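Local coordinates for SnoaL-like domain-containing protein (Kribbella flavida, PDB 4LMI), which is of unknown function but belongs to the SnoaL-like family of the NTF2 clan and is a putative ketosteroid isomerase, at residues T20-A25 / G63-T68; E28-L33 / D53-N58; A80-L85 / E132-G137; R91-V96 / F111-Y116. All blocks are in the same frame, centred on the assembly; numbering follows the deposited sequence. Where two conformers were deposited one is given.

Contact 1: T20-A25 / G63-T68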
# COMPACT_ATOMS: atom_id res chain seq x y z
N THR B 20 -1.13 14.15 -13.47
CA THR B 20 -2.26 15.05 -13.71
C THR B 20 -2.97 15.45 -12.42
O THR B 20 -3.44 16.58 -12.29
CB THR B 20 -3.28 14.49 -14.72
OG1 THR B 20 -3.80 13.24 -14.24
CG2 THR B 20 -2.63 14.31 -16.11
N LEU B 21 -3.05 14.53 -11.47
CA LEU B 21 -3.62 14.85 -10.15
C LEU B 21 -2.77 15.90 -9.43
O LEU B 21 -3.29 16.92 -8.99
CB LEU B 21 -3.76 13.59 -9.29
CG LEU B 21 -4.37 13.80 -7.89
CD1 LEU B 21 -5.73 14.48 -7.96
CD2 LEU B 21 -4.47 12.47 -7.15
N ASN B 22 -1.47 15.65 -9.33
CA ASN B 22 -0.59 16.59 -8.65
C ASN B 22 -0.56 17.95 -9.35
O ASN B 22 -0.46 18.99 -8.70
CB ASN B 22 0.82 16.04 -8.50
CG ASN B 22 1.67 16.88 -7.59
OD1 ASN B 22 1.30 17.16 -6.44
ND2 ASN B 22 2.82 17.32 -8.10
N GLY B 23 -0.68 17.92 -10.67
CA GLY B 23 -0.71 19.14 -11.46
C GLY B 23 -2.06 19.81 -11.50
O GLY B 23 -2.20 20.86 -12.11
N ARG B 24 -3.07 19.21 -10.85
CA ARG B 24 -4.45 19.72 -10.89
C ARG B 24 -4.88 19.97 -12.34
O ARG B 24 -5.55 20.95 -12.65
CB ARG B 24 -4.62 21.00 -10.05
CG ARG B 24 -4.59 20.81 -8.55
CD ARG B 24 -3.18 20.89 -8.00
NE ARG B 24 -3.16 21.15 -6.56
CZ ARG B 24 -2.15 20.84 -5.75
NH1 ARG B 24 -1.05 20.24 -6.23
NH2 ARG B 24 -2.23 21.12 -4.46
N ALA B 25 -4.46 19.06 -13.23
CA ALA B 25 -4.75 19.18 -14.65
C ALA B 25 -6.07 18.47 -14.91
O ALA B 25 -6.10 17.33 -15.36
CB ALA B 25 -3.62 18.57 -15.47
N GLY B 63 -6.99 23.49 0.91
CA GLY B 63 -5.58 23.53 1.29
C GLY B 63 -4.62 23.31 0.14
O GLY B 63 -5.03 23.01 -0.99
N ASP B 64 -3.32 23.45 0.43
CA ASP B 64 -2.27 23.39 -0.57
C ASP B 64 -1.40 22.15 -0.37
O ASP B 64 -0.44 22.16 0.41
CB ASP B 64 -1.42 24.67 -0.53
CG ASP B 64 -0.31 24.68 -1.58
OD1 ASP B 64 -0.54 24.20 -2.71
OD2 ASP B 64 0.78 25.19 -1.26
N TRP B 65 -1.76 21.07 -1.07
CA TRP B 65 -1.09 19.78 -0.93
C TRP B 65 -0.19 19.48 -2.09
O TRP B 65 -0.35 20.03 -3.18
CB TRP B 65 -2.12 18.67 -0.76
CG TRP B 65 -3.15 18.66 -1.86
CD1 TRP B 65 -4.40 19.26 -1.87
CD2 TRP B 65 -3.02 18.02 -3.18
NE1 TRP B 65 -5.04 19.04 -3.06
CE2 TRP B 65 -4.27 18.31 -3.89
CE3 TRP B 65 -2.03 17.28 -3.82
CZ2 TRP B 65 -4.50 17.85 -5.19
CZ3 TRP B 65 -2.28 16.82 -5.12
CH2 TRP B 65 -3.48 17.11 -5.79
N GLN B 66 0.76 18.58 -1.86
CA GLN B 66 1.73 18.20 -2.87
C GLN B 66 2.08 16.73 -2.70
O GLN B 66 2.24 16.25 -1.58
CB GLN B 66 3.00 19.05 -2.72
CG GLN B 66 4.01 18.93 -3.85
CD GLN B 66 3.59 19.67 -5.12
OE1 GLN B 66 3.94 19.26 -6.23
NE2 GLN B 66 2.85 20.76 -4.96
N LEU B 67 2.17 16.00 -3.81
CA LEU B 67 2.58 14.60 -3.75
C LEU B 67 3.80 14.32 -4.63
O LEU B 67 4.03 14.99 -5.63
CB LEU B 67 1.42 13.65 -4.08
CG LEU B 67 0.67 13.73 -5.41
CD1 LEU B 67 1.35 12.88 -6.47
CD2 LEU B 67 -0.77 13.27 -5.21
N THR B 68 4.58 13.33 -4.20
CA THR B 68 5.72 12.83 -4.94
C THR B 68 5.65 11.32 -4.90
O THR B 68 5.61 10.72 -3.82
CB THR B 68 7.05 13.30 -4.32
OG1 THR B 68 7.06 14.73 -4.23
CG2 THR B 68 8.24 12.85 -5.16
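Arg24 lies flat over the indole of Trp65 and joins the end of helix 6-22 to strand 65-75. Its CB, CG and CD carry the chain out from the Schellman turn that ends the helix, where Arg24 has positive phi. The bend at chi2 (88°) lays the chain over the ring, and contact begins at NE. NE comes to 3.8 Å from CZ2 of Trp65. CZ sits 3.7 Å from the centroid of the six-membered ring, almost on its normal, as a cation-pi pair. The guanidinium and indole planes are only 12° apart. NH1 gives a bond to Asn22 O on its own segment and a weak one to Trp65 O. NH2 also gives a hydrogen bond to Trp65 O, which lies close to the guanidinium plane. Asp64 OD1 is a long, purely electrostatic partner of NH2.

On the edge of the indole, CH2 of Trp65 meets Leu21 O at 3.2 Å, and CG of Leu21 packs on the same CH2 at 4.0 Å. Asn22 uses both ends of its amide. Its OD1 accepts from Leu67 N at 3.0 Å, nearly straight at hydrogen, with the donor above the carbonyl plane. Its ND2 gives to Gln66 OE1 at 2.9 Å, and the two amides stand nearly perpendicular. An alanine in place of Trp65 would probably strip the guanidinium of its flat support and Leu21 of an apolar partner, leaving hydrogen bonds to hold the arginine. The ring and the carbonyl of one residue thus meet the same cation, which probably helps to hold the charge at the surface.

Contact 2: E28-L33 / D53-N58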
# COMPACT_ATOMS: atom_id res chain seq x y z
N GLU B 28 -7.32 16.63 -18.25
CA GLU B 28 -6.51 15.45 -18.53
C GLU B 28 -6.73 14.34 -17.50
O GLU B 28 -6.80 13.16 -17.85
CB GLU B 28 -5.02 15.82 -18.63
CG GLU B 28 -4.67 16.72 -19.80
CD GLU B 28 -4.67 18.21 -19.46
OE1 GLU B 28 -5.42 18.65 -18.55
OE2 GLU B 28 -3.90 18.94 -20.11
N PHE B 29 -6.87 14.73 -16.23
CA PHE B 29 -7.16 13.79 -15.15
C PHE B 29 -8.52 13.11 -15.36
O PHE B 29 -8.63 11.88 -15.30
CB PHE B 29 -7.11 14.51 -13.79
CG PHE B 29 -7.36 13.63 -12.61
CD1 PHE B 29 -6.38 12.75 -12.16
CD2 PHE B 29 -8.57 13.71 -11.91
CE1 PHE B 29 -6.61 11.94 -11.05
CE2 PHE B 29 -8.80 12.91 -10.79
CZ PHE B 29 -7.82 12.03 -10.36
N ALA B 30 -9.56 13.91 -15.61
CA ALA B 30 -10.89 13.37 -15.88
C ALA B 30 -10.90 12.39 -17.07
O ALA B 30 -11.59 11.36 -17.02
CB ALA B 30 -11.90 14.48 -16.11
N ALA B 31 -10.11 12.69 -18.10
CA ALA B 31 -10.07 11.86 -19.32
C ALA B 31 -9.44 10.48 -19.13
O ALA B 31 -9.65 9.59 -19.95
CB ALA B 31 -9.39 12.61 -20.47
N LEU B 32 -8.66 10.30 -18.07
CA LEU B 32 -8.10 8.98 -17.80
C LEU B 32 -8.95 8.13 -16.84
O LEU B 32 -8.60 6.99 -16.55
CB LEU B 32 -6.64 9.05 -17.35
CG LEU B 32 -6.23 9.98 -16.22
CD1 LEU B 32 -6.59 9.37 -14.86
CD2 LEU B 32 -4.74 10.27 -16.31
N LEU B 33 -10.06 8.69 -16.36
CA LEU B 33 -10.95 7.97 -15.45
C LEU B 33 -12.11 7.36 -16.22
O LEU B 33 -12.68 8.00 -17.10
CB LEU B 33 -11.52 8.91 -14.39
CG LEU B 33 -10.56 9.72 -13.54
CD1 LEU B 33 -11.33 10.77 -12.75
CD2 LEU B 33 -9.74 8.83 -12.61
N ASP B 53 -18.66 12.82 -9.72
CA ASP B 53 -18.49 13.04 -8.28
C ASP B 53 -17.04 12.95 -7.83
O ASP B 53 -16.61 13.73 -6.98
CB ASP B 53 -19.35 12.07 -7.46
CG ASP B 53 -20.83 12.42 -7.51
OD1 ASP B 53 -21.19 13.48 -8.07
OD2 ASP B 53 -21.64 11.63 -6.98
N TYR B 54 -16.28 12.02 -8.41
CA TYR B 54 -14.89 11.85 -8.03
C TYR B 54 -14.07 13.08 -8.44
O TYR B 54 -13.24 13.56 -7.66
CB TYR B 54 -14.29 10.55 -8.58
CG TYR B 54 -12.88 10.29 -8.10
CD1 TYR B 54 -12.56 10.32 -6.73
CD2 TYR B 54 -11.86 10.01 -9.00
CE1 TYR B 54 -11.27 10.10 -6.29
CE2 TYR B 54 -10.56 9.77 -8.57
CZ TYR B 54 -10.27 9.82 -7.21
OH TYR B 54 -8.98 9.58 -6.79
N LEU B 55 -14.34 13.61 -9.63
CA LEU B 55 -13.66 14.82 -10.10
C LEU B 55 -13.95 15.99 -9.16
O LEU B 55 -13.03 16.69 -8.74
CB LEU B 55 -14.06 15.16 -11.54
CG LEU B 55 -13.41 16.39 -12.18
CD1 LEU B 55 -11.88 16.29 -12.21
CD2 LEU B 55 -13.96 16.65 -13.58
N ARG B 56 -15.22 16.18 -8.81
CA ARG B 56 -15.64 17.23 -7.87
C ARG B 56 -14.93 17.13 -6.52
O ARG B 56 -14.48 18.14 -5.99
CB ARG B 56 -17.16 17.20 -7.67
CG ARG B 56 -17.97 17.70 -8.86
CD ARG B 56 -19.39 18.06 -8.44
NE ARG B 56 -19.44 19.37 -7.80
CZ ARG B 56 -20.52 19.87 -7.19
NH1 ARG B 56 -21.65 19.17 -7.12
NH2 ARG B 56 -20.47 21.07 -6.64
N PHE B 57 -14.84 15.91 -5.98
CA PHE B 57 -14.16 15.64 -4.71
C PHE B 57 -12.72 16.17 -4.74
O PHE B 57 -12.28 16.84 -3.80
CB PHE B 57 -14.20 14.13 -4.39
CG PHE B 57 -13.20 13.68 -3.35
CD1 PHE B 57 -13.42 13.94 -2.00
CD2 PHE B 57 -12.07 12.96 -3.72
CE1 PHE B 57 -12.51 13.51 -1.04
CE2 PHE B 57 -11.17 12.52 -2.76
CZ PHE B 57 -11.38 12.80 -1.42
N ASN B 58 -12.01 15.87 -5.83
CA ASN B 58 -10.65 16.35 -6.00
C ASN B 58 -10.56 17.87 -6.19
O ASN B 58 -9.66 18.51 -5.64
CB ASN B 58 -9.97 15.61 -7.16
CG ASN B 58 -9.65 14.18 -6.80
OD1 ASN B 58 -8.72 13.92 -6.04
ND2 ASN B 58 -10.42 13.24 -7.34
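The carbonyl oxygen of Tyr54, whose ring packs on Phe29 and Leu33, is gripped twice by Asn58. Asn58 N bonds to it as part of the helix, and Asn58 ND2 reaches it at 2.9 Å from the opposite face of the carbonyl plane. The side-chain bond is bent, with 131° at the hydrogen. It brings ND2 over the centre of the Tyr54 ring, 3.3 Å above its plane. The same nitrogen lies 3.8 Å from CE2 of Phe29, with the amide and ring planes steeply inclined.

The contacts between residues 28-33 and helix 51-59 are otherwise apolar. Phe29 and Tyr54 cross at about a right angle, and CZ of Phe29 touches CE2 of Tyr54 at 4.0 Å. CG of Phe29 is anti to the backbone N (chi1 -178°), which sets the ring between Tyr54, Leu55 and Asn58. Leu55 CD1 meets the edge of this ring, while Leu55 CD2 rests on Ala30 CB at 3.9 Å. Leu33, in strand 33-34 just after the helix, brings its CD1 to the edge of the Tyr54 ring, 3.9 Å from CD2 of Tyr54.

Tyr54 OH is hydrogen-bonded to Tyr17 OH of helix 6-22. Asn58 OD1 binds a buffer molecule, probably from the crystallisation liquor. Methyl groups and aromatic rings therefore join helix 51-59 to helix 26-31 and the strand residue after it, while the Asn58 amide has its nitrogen tied to its own helix and its oxygen bonded at the buffer site, which may mark a pocket.

Contact 3: A80-L85 / E132-G137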
# COMPACT_ATOMS: atom_id res chain seq x y z
N ALA B 80 0.10 -0.42 -7.80
CA ALA B 80 0.20 0.03 -6.41
C ALA B 80 1.23 1.14 -6.39
O ALA B 80 2.35 0.97 -6.89
CB ALA B 80 0.62 -1.11 -5.50
N VAL B 81 0.85 2.27 -5.81
CA VAL B 81 1.69 3.46 -5.85
C VAL B 81 1.78 4.03 -4.45
O VAL B 81 0.76 4.21 -3.78
CB VAL B 81 1.12 4.52 -6.81
CG1 VAL B 81 2.04 5.73 -6.90
CG2 VAL B 81 0.85 3.94 -8.20
N SER B 82 3.00 4.27 -3.97
CA SER B 82 3.15 5.02 -2.74
C SER B 82 3.58 6.43 -3.08
O SER B 82 4.31 6.65 -4.06
CB SER B 82 4.13 4.36 -1.77
OG SER B 82 5.42 4.27 -2.33
N VAL B 83 3.09 7.39 -2.30
CA VAL B 83 3.43 8.79 -2.47
C VAL B 83 3.81 9.41 -1.13
O VAL B 83 3.27 9.03 -0.07
CB VAL B 83 2.28 9.61 -3.12
CG1 VAL B 83 1.93 9.07 -4.50
CG2 VAL B 83 1.04 9.63 -2.22
N ASN B 84 4.75 10.35 -1.16
CA ASN B 84 4.92 11.28 -0.05
C ASN B 84 4.00 12.47 -0.27
O ASN B 84 4.07 13.14 -1.29
CB ASN B 84 6.38 11.73 0.09
CG ASN B 84 7.25 10.67 0.74
OD1 ASN B 84 6.76 9.76 1.43
ND2 ASN B 84 8.56 10.78 0.53
N LEU B 85 3.13 12.70 0.70
CA LEU B 85 2.19 13.80 0.64
C LEU B 85 2.53 14.85 1.69
O LEU B 85 2.77 14.52 2.85
CB LEU B 85 0.76 13.29 0.87
CG LEU B 85 -0.38 14.32 0.88
CD1 LEU B 85 -0.65 14.88 -0.50
CD2 LEU B 85 -1.65 13.70 1.45
N GLU B 132 13.79 5.16 4.99
CA GLU B 132 14.60 5.58 3.85
C GLU B 132 13.83 6.44 2.83
O GLU B 132 14.26 7.54 2.48
CB GLU B 132 15.23 4.37 3.17
CG GLU B 132 16.38 4.70 2.23
CD GLU B 132 16.84 3.51 1.42
OE1 GLU B 132 16.10 2.51 1.33
OE2 GLU B 132 17.96 3.56 0.86
N LEU B 133 12.68 5.94 2.36
CA LEU B 133 11.93 6.59 1.27
C LEU B 133 10.70 7.36 1.73
O LEU B 133 10.30 8.34 1.11
CB LEU B 133 11.49 5.55 0.22
CG LEU B 133 12.50 4.67 -0.52
CD1 LEU B 133 11.76 3.70 -1.43
CD2 LEU B 133 13.49 5.51 -1.32
N ASP B 134 10.11 6.89 2.83
CA ASP B 134 8.78 7.34 3.26
C ASP B 134 8.87 8.40 4.35
O ASP B 134 9.43 8.16 5.42
CB ASP B 134 7.97 6.13 3.72
CG ASP B 134 7.97 5.00 2.70
OD1 ASP B 134 7.28 5.13 1.66
OD2 ASP B 134 8.67 3.99 2.92
N ARG B 135 8.29 9.57 4.07
CA ARG B 135 8.48 10.75 4.90
C ARG B 135 7.28 11.09 5.79
O ARG B 135 6.23 11.52 5.31
CB ARG B 135 8.87 11.97 4.04
CG ARG B 135 10.18 11.83 3.28
CD ARG B 135 11.40 12.28 4.08
NE ARG B 135 11.63 11.48 5.29
CZ ARG B 135 12.19 10.27 5.32
NH1 ARG B 135 12.34 9.65 6.48
NH2 ARG B 135 12.61 9.68 4.19
N PHE B 136 7.45 10.89 7.09
CA PHE B 136 6.49 11.37 8.08
C PHE B 136 7.11 12.55 8.83
O PHE B 136 6.43 13.27 9.56
CB PHE B 136 6.08 10.24 9.03
CG PHE B 136 5.31 9.13 8.36
CD1 PHE B 136 5.97 8.05 7.79
CD2 PHE B 136 3.92 9.16 8.31
CE1 PHE B 136 5.27 7.02 7.17
CE2 PHE B 136 3.21 8.13 7.69
CZ PHE B 136 3.88 7.06 7.12
N GLY B 137 8.41 12.74 8.60
CA GLY B 137 9.18 13.86 9.13
C GLY B 137 10.48 14.03 8.35
O GLY B 137 10.71 13.35 7.34
O HOH W 1 6.16 7.22 0.21
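Asn84 and Arg135 run side by side and point the same way, with their flat ends inclined at 66°. The amide of Asn84 bonds to the backbone of residues 133-135 through both of its ends. ND2 gives to Leu133 O at 3.1 Å, in the carbonyl plane. OD1 accepts from Arg135 N at 3.1 Å, with the N-H almost straight at 171° but the donor above the amide plane. With CG anti to the carbonyl carbon (chi1 -77°), the Asn84 amide comes up to this backbone, and its ND2 lies 3.4 Å from CG of Arg135.

Beyond CG the arginine bends at chi2 and chi3 and turns away. Its NE reaches Gly137 O at 2.9 Å, nearly along the C=O axis, while NH1 bonds to Ala131 O. The guanidinium thereby closes the loop on itself. A water donates to both Asn84 OD1 and Asp134 OD1, bridging the amide and the carboxylate. Asp134 has its main partner in Arg71.

A leucine at Asn84 would probably leave Leu133 O, Arg135 N and the bridging water without this mate, and the tail less firmly held to the strand. Glu132 forms a salt bridge with Arg107 of the second subunit, and Asp134 packs on Phe111 of that subunit. An asparagine amide of strand 78-87, in the NTF2-like sheet, thus pairs with the backbone of an irregular C-terminal segment at the dimer interface.

Contact 4: R91-V96 / F111-Y116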
# COMPACT_ATOMS: atom_id res chain seq x y z
N ARG B 91 3.23 15.93 7.10
CA ARG B 91 3.91 15.00 6.21
C ARG B 91 3.23 13.64 6.34
O ARG B 91 3.16 13.07 7.44
CB ARG B 91 5.40 14.93 6.53
CG ARG B 91 6.11 16.28 6.48
CD ARG B 91 6.84 16.49 5.16
NE ARG B 91 8.25 16.11 5.25
CZ ARG B 91 9.09 16.08 4.22
NH1 ARG B 91 8.69 16.38 3.01
NH2 ARG B 91 10.36 15.72 4.42
N LEU B 92 2.73 13.14 5.21
CA LEU B 92 1.91 11.94 5.15
C LEU B 92 2.44 10.99 4.09
O LEU B 92 3.23 11.39 3.23
CB LEU B 92 0.48 12.31 4.78
CG LEU B 92 -0.50 12.67 5.89
CD1 LEU B 92 -1.20 13.97 5.57
CD2 LEU B 92 -1.50 11.54 6.10
N VAL B 93 2.01 9.74 4.16
CA VAL B 93 2.28 8.77 3.09
C VAL B 93 0.94 8.24 2.57
O VAL B 93 0.01 8.00 3.35
CB VAL B 93 3.21 7.63 3.55
CG1 VAL B 93 3.26 6.51 2.52
CG2 VAL B 93 4.61 8.16 3.82
N GLY B 94 0.84 8.12 1.26
CA GLY B 94 -0.31 7.47 0.65
C GLY B 94 0.13 6.20 -0.02
O GLY B 94 1.23 6.12 -0.56
N VAL B 95 -0.73 5.18 0.04
CA VAL B 95 -0.54 3.97 -0.73
C VAL B 95 -1.85 3.77 -1.45
O VAL B 95 -2.90 3.65 -0.82
CB VAL B 95 -0.21 2.74 0.13
CG1 VAL B 95 -0.01 1.53 -0.77
CG2 VAL B 95 1.04 2.97 0.98
N VAL B 96 -1.78 3.76 -2.78
CA VAL B 96 -2.96 3.77 -3.63
C VAL B 96 -2.95 2.56 -4.55
O VAL B 96 -1.96 2.31 -5.24
CB VAL B 96 -3.02 5.06 -4.48
CG1 VAL B 96 -4.24 5.05 -5.39
CG2 VAL B 96 -3.03 6.30 -3.59
N PHE B 111 -5.12 4.52 0.70
CA PHE B 111 -4.75 4.39 2.10
C PHE B 111 -3.85 5.57 2.47
O PHE B 111 -2.96 5.93 1.69
CB PHE B 111 -3.98 3.09 2.36
CG PHE B 111 -4.81 1.86 2.16
CD1 PHE B 111 -5.63 1.39 3.19
CD2 PHE B 111 -4.77 1.15 0.96
CE1 PHE B 111 -6.40 0.24 3.03
CE2 PHE B 111 -5.54 0.01 0.79
CZ PHE B 111 -6.35 -0.45 1.82
N TRP B 112 -4.09 6.15 3.64
CA TRP B 112 -3.28 7.27 4.12
C TRP B 112 -2.74 6.98 5.49
O TRP B 112 -3.25 7.50 6.48
CB TRP B 112 -4.08 8.57 4.08
CG TRP B 112 -4.45 8.90 2.66
CD1 TRP B 112 -5.66 8.68 2.01
CD2 TRP B 112 -3.57 9.47 1.64
NE1 TRP B 112 -5.60 9.08 0.70
CE2 TRP B 112 -4.37 9.56 0.41
CE3 TRP B 112 -2.25 9.91 1.62
CZ2 TRP B 112 -3.85 10.08 -0.77
CZ3 TRP B 112 -1.74 10.42 0.42
CH2 TRP B 112 -2.52 10.50 -0.74
N PRO B 113 -1.70 6.12 5.57
CA PRO B 113 -1.13 5.79 6.88
C PRO B 113 -0.51 7.02 7.51
O PRO B 113 0.10 7.84 6.81
CB PRO B 113 -0.06 4.75 6.55
CG PRO B 113 0.25 4.94 5.10
CD PRO B 113 -1.04 5.37 4.49
N GLU B 114 -0.69 7.16 8.82
CA GLU B 114 -0.12 8.26 9.59
C GLU B 114 0.82 7.72 10.65
O GLU B 114 0.71 6.56 11.05
CB GLU B 114 -1.23 9.09 10.25
CG GLU B 114 -2.15 9.74 9.23
CD GLU B 114 -3.20 10.63 9.85
OE1 GLU B 114 -4.13 10.10 10.49
OE2 GLU B 114 -3.10 11.86 9.69
N ALA B 115 1.75 8.56 11.10
CA ALA B 115 2.69 8.18 12.17
C ALA B 115 1.92 7.74 13.42
O ALA B 115 0.83 8.25 13.69
CB ALA B 115 3.63 9.33 12.49
N TYR B 116 2.47 6.78 14.15
CA TYR B 116 1.91 6.37 15.44
C TYR B 116 3.03 5.85 16.34
O TYR B 116 4.10 5.48 15.86
CB TYR B 116 0.78 5.34 15.30
CG TYR B 116 1.17 3.97 14.76
CD1 TYR B 116 1.57 2.94 15.62
CD2 TYR B 116 1.12 3.70 13.39
CE1 TYR B 116 1.92 1.68 15.13
CE2 TYR B 116 1.46 2.44 12.89
CZ TYR B 116 1.87 1.44 13.76
OH TYR B 116 2.22 0.20 13.27
O HOH W 2 1.74 11.26 9.88
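The indole of Trp112 meets Gly94 obliquely, with CE3 and CZ3 each 3.3 Å from Gly94 CA. A side chain at Gly94 would run into CZ3, so the bare backbone gives the ring its place. The Phe111 ring has Val95 O at its edge, near its plane, 3.6 Å from CD2 of Phe111. Trp112 CG is anti to the carbonyl carbon (chi1 -63°), which brings the indole up to Gly94. Its NE1 bonds to Asp110, and Val83 and Leu85 also touch the ring.

Val95 and Phe111 form an antiparallel hydrogen-bonded pair. Val95 N gives to Phe111 O at 2.9 Å, and Phe111 N gives to Val95 O at 2.8 Å. Past this pair Pro113 has no N-H to offer. Its CD instead packs against Val93 O at 3.1 Å. Farther along, in one of its two conformers, Leu92 runs alongside Glu114.

Val95 packs on Val95 of the second subunit, and Glu114 O accepts from Gln43 of that subunit. This is the end of an antiparallel strand pair in the curved sheet of an NTF2-like fold, where strand 104-111 gives way to a loop at the dimer interface.

Contacts 1, 3 and 4 all reach the mixed sheet, on its neighbouring strands 65-75, 78-87 and 90-101. Contact 2 packs helix 51-59 against helix 26-31 and the strand residue Leu33 after it. Along the chain, contact 2 is nested inside the loop closed by contact 1, and contact 4 inside that of contact 3. Contacts 3 and 4 have centres about 7 Å apart and touch through strand pairing and packing. Contact 1 touches contact 2, with centres about 13 Å apart, and contact 3, about 15 Å away. It thus ties helix 6-22 to the sheet and connects contact 2 with contact 3, which runs on into contact 4. Contacts 2, 3 and 4 each touch the second subunit.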